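Local coordinates for DUF2666 domain-containing protein (Pyrococcus furiosus, PDB 3V68) that is of unknown biochemical role but probably binds double-stranded DNA, at residues Ile116-Gly121 and Ala225-Leu230. Numbering follows the deposited sequence.
Sequences IEFPGG and AAREML
With CG anti to its own carbonyl carbon (chi1 -77°) and the chain extended from CG to NE, Arg-227 reaches from helix 219-231 to the backbone of Ile-116 and the ring of Phe-118. Its two terminal nitrogens grip a single acceptor end-on: Arg-227 NH1 lies 2.9 Å from Ile-116 O, in the carbonyl plane and on a lone pair, while Arg-227 NH2, at 3.1 Å from the same Ile-116 O, is tilted 26° out of that plane. Both bonds are bent at the hydrogen, yet the oxygen stays close to the guanidinium plane. Phe-118 CE2 lies over one face of the guanidinium, toward its rim, 3.5 Å from Arg-227 NH2, the two planes inclined by 38°. The contact thus ties the irregular segment 116-121, in the connection between helix 91-110 and strand 136-143, to helix 219-231, which falls in the second of the chain's two DUF2666 family matches. Asp-238 forms a salt bridge with Arg-227 NE, and Arg-223 O takes a further bond from NH1, so all three guanidinium nitrogens have an acceptor. A leucine in place of Arg-227 would probably leave Ile-116 O without either of these donors and Asp-238 without its cationic mate. Beside this polar grip, Ile-116 CD1 meets Leu-230 CD1 at 3.8 Å, the side chains crossing at about a right angle, and Ala-226 CB lies 4.5 Å from that same Ile-116 CD1.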
loop_
_atom_site.group_PDB
_atom_site.type_symbol
_atom_site.label_atom_id
_atom_site.label_comp_id
_atom_site.label_asym_id
_atom_site.label_seq_id
_atom_site.Cartn_x
_atom_site.Cartn_y
_atom_site.Cartn_z
ATOM N N ILE A 116 -5.861 6.348 -5.207
ATOM C CA ILE A 116 -4.935 5.325 -4.731
ATOM C C ILE A 116 -5.046 5.192 -3.212
ATOM O O ILE A 116 -5.300 4.103 -2.685
ATOM C CB ILE A 116 -3.474 5.674 -5.133
ATOM C CG1 ILE A 116 -3.315 5.758 -6.665
ATOM C CG2 ILE A 116 -2.483 4.691 -4.510
ATOM C CD1 ILE A 116 -3.832 4.535 -7.442
ATOM N N GLU A 117 -4.849 6.306 -2.514
ATOM C CA GLU A 117 -5.134 6.359 -1.090
ATOM C C GLU A 117 -6.636 6.222 -0.883
ATOM O O GLU A 117 -7.433 6.653 -1.715
ATOM C CB GLU A 117 -4.626 7.667 -0.479
ATOM C CG GLU A 117 -3.102 7.775 -0.488
ATOM C CD GLU A 117 -2.584 9.007 0.230
ATOM O OE1 GLU A 117 -3.012 10.136 -0.105
ATOM O OE2 GLU A 117 -1.733 8.851 1.127
ATOM N N PHE A 118 -7.008 5.596 0.222
ATOM C CA PHE A 118 -8.401 5.519 0.631
ATOM C C PHE A 118 -8.852 6.837 1.253
ATOM O O PHE A 118 -8.018 7.677 1.579
ATOM C CB PHE A 118 -8.585 4.349 1.597
ATOM C CG PHE A 118 -8.493 3.014 0.931
ATOM C CD1 PHE A 118 -9.642 2.371 0.480
ATOM C CD2 PHE A 118 -7.256 2.403 0.729
ATOM C CE1 PHE A 118 -9.565 1.129 -0.160
ATOM C CE2 PHE A 118 -7.175 1.162 0.091
ATOM C CZ PHE A 118 -8.329 0.534 -0.351
ATOM N N PRO A 119 -10.174 7.032 1.400
ATOM C CA PRO A 119 -10.668 8.269 1.997
ATOM C C PRO A 119 -10.117 8.492 3.399
ATOM O O PRO A 119 -9.789 7.532 4.097
ATOM C CB PRO A 119 -12.180 8.032 2.079
ATOM C CG PRO A 119 -12.456 7.065 0.996
ATOM C CD PRO A 119 -11.281 6.145 1.003
ATOM N N GLY A 120 -9.978 9.755 3.786
ATOM C CA GLY A 120 -9.763 10.094 5.197
ATOM C C GLY A 120 -8.375 10.535 5.607
ATOM O O GLY A 120 -8.168 10.923 6.759
ATOM N N GLY A 121 -7.422 10.484 4.682
ATOM C CA GLY A 121 -6.059 10.915 4.975
ATOM C C GLY A 121 -5.340 10.023 5.967
ATOM O O GLY A 121 -5.639 8.828 6.073
ATOM N N ALA A 225 -11.385 -0.366 -8.145
ATOM C CA ALA A 225 -11.380 -0.237 -9.592
ATOM C C ALA A 225 -10.038 0.296 -10.079
ATOM O O ALA A 225 -9.500 -0.201 -11.064
ATOM C CB ALA A 225 -12.526 0.645 -10.060
ATOM N N ALA A 226 -9.484 1.291 -9.378
ATOM C CA ALA A 226 -8.158 1.793 -9.737
ATOM C C ALA A 226 -7.093 0.705 -9.621
ATOM O O ALA A 226 -6.261 0.550 -10.515
ATOM C CB ALA A 226 -7.788 3.005 -8.895
ATOM N N ARG A 227 -7.132 -0.055 -8.531
ATOM C CA ARG A 227 -6.175 -1.136 -8.325
ATOM C C ARG A 227 -6.312 -2.209 -9.405
ATOM O O ARG A 227 -5.310 -2.703 -9.917
ATOM C CB ARG A 227 -6.335 -1.734 -6.931
ATOM C CG ARG A 227 -5.708 -0.858 -5.861
ATOM C CD ARG A 227 -6.214 -1.200 -4.471
ATOM N NE ARG A 227 -5.360 -0.580 -3.459
ATOM C CZ ARG A 227 -5.405 0.706 -3.117
ATOM N NH1 ARG A 227 -6.280 1.533 -3.687
ATOM N NH2 ARG A 227 -4.569 1.165 -2.200
ATOM N N GLU A 228 -7.549 -2.564 -9.749
ATOM C CA GLU A 228 -7.779 -3.556 -10.795
ATOM C C GLU A 228 -7.262 -3.078 -12.149
ATOM O O GLU A 228 -6.612 -3.840 -12.871
ATOM C CB GLU A 228 -9.260 -3.941 -10.873
ATOM C CG GLU A 228 -9.572 -5.068 -11.873
ATOM C CD GLU A 228 -8.905 -6.399 -11.547
ATOM O OE1 GLU A 228 -8.487 -6.618 -10.392
ATOM O OE2 GLU A 228 -8.820 -7.247 -12.461
ATOM N N MET A 229 -7.537 -1.816 -12.484
ATOM C CA MET A 229 -7.057 -1.226 -13.737
ATOM C C MET A 229 -5.531 -1.287 -13.813
ATOM O O MET A 229 -4.962 -1.722 -14.818
ATOM C CB MET A 229 -7.552 0.217 -13.881
ATOM C CG MET A 229 -7.108 0.916 -15.166
ATOM S SD MET A 229 -5.493 1.713 -15.053
ATOM C CE MET A 229 -5.892 3.178 -14.110
ATOM N N LEU A 230 -4.879 -0.875 -12.730
ATOM C CA LEU A 230 -3.418 -0.917 -12.640
ATOM C C LEU A 230 -2.842 -2.332 -12.731
ATOM O O LEU A 230 -1.785 -2.531 -13.328
ATOM C CB LEU A 230 -2.934 -0.216 -11.369
ATOM C CG LEU A 230 -3.176 1.294 -11.324
ATOM C CD1 LEU A 230 -2.883 1.816 -9.937
ATOM C CD2 LEU A 230 -2.385 2.057 -12.386
#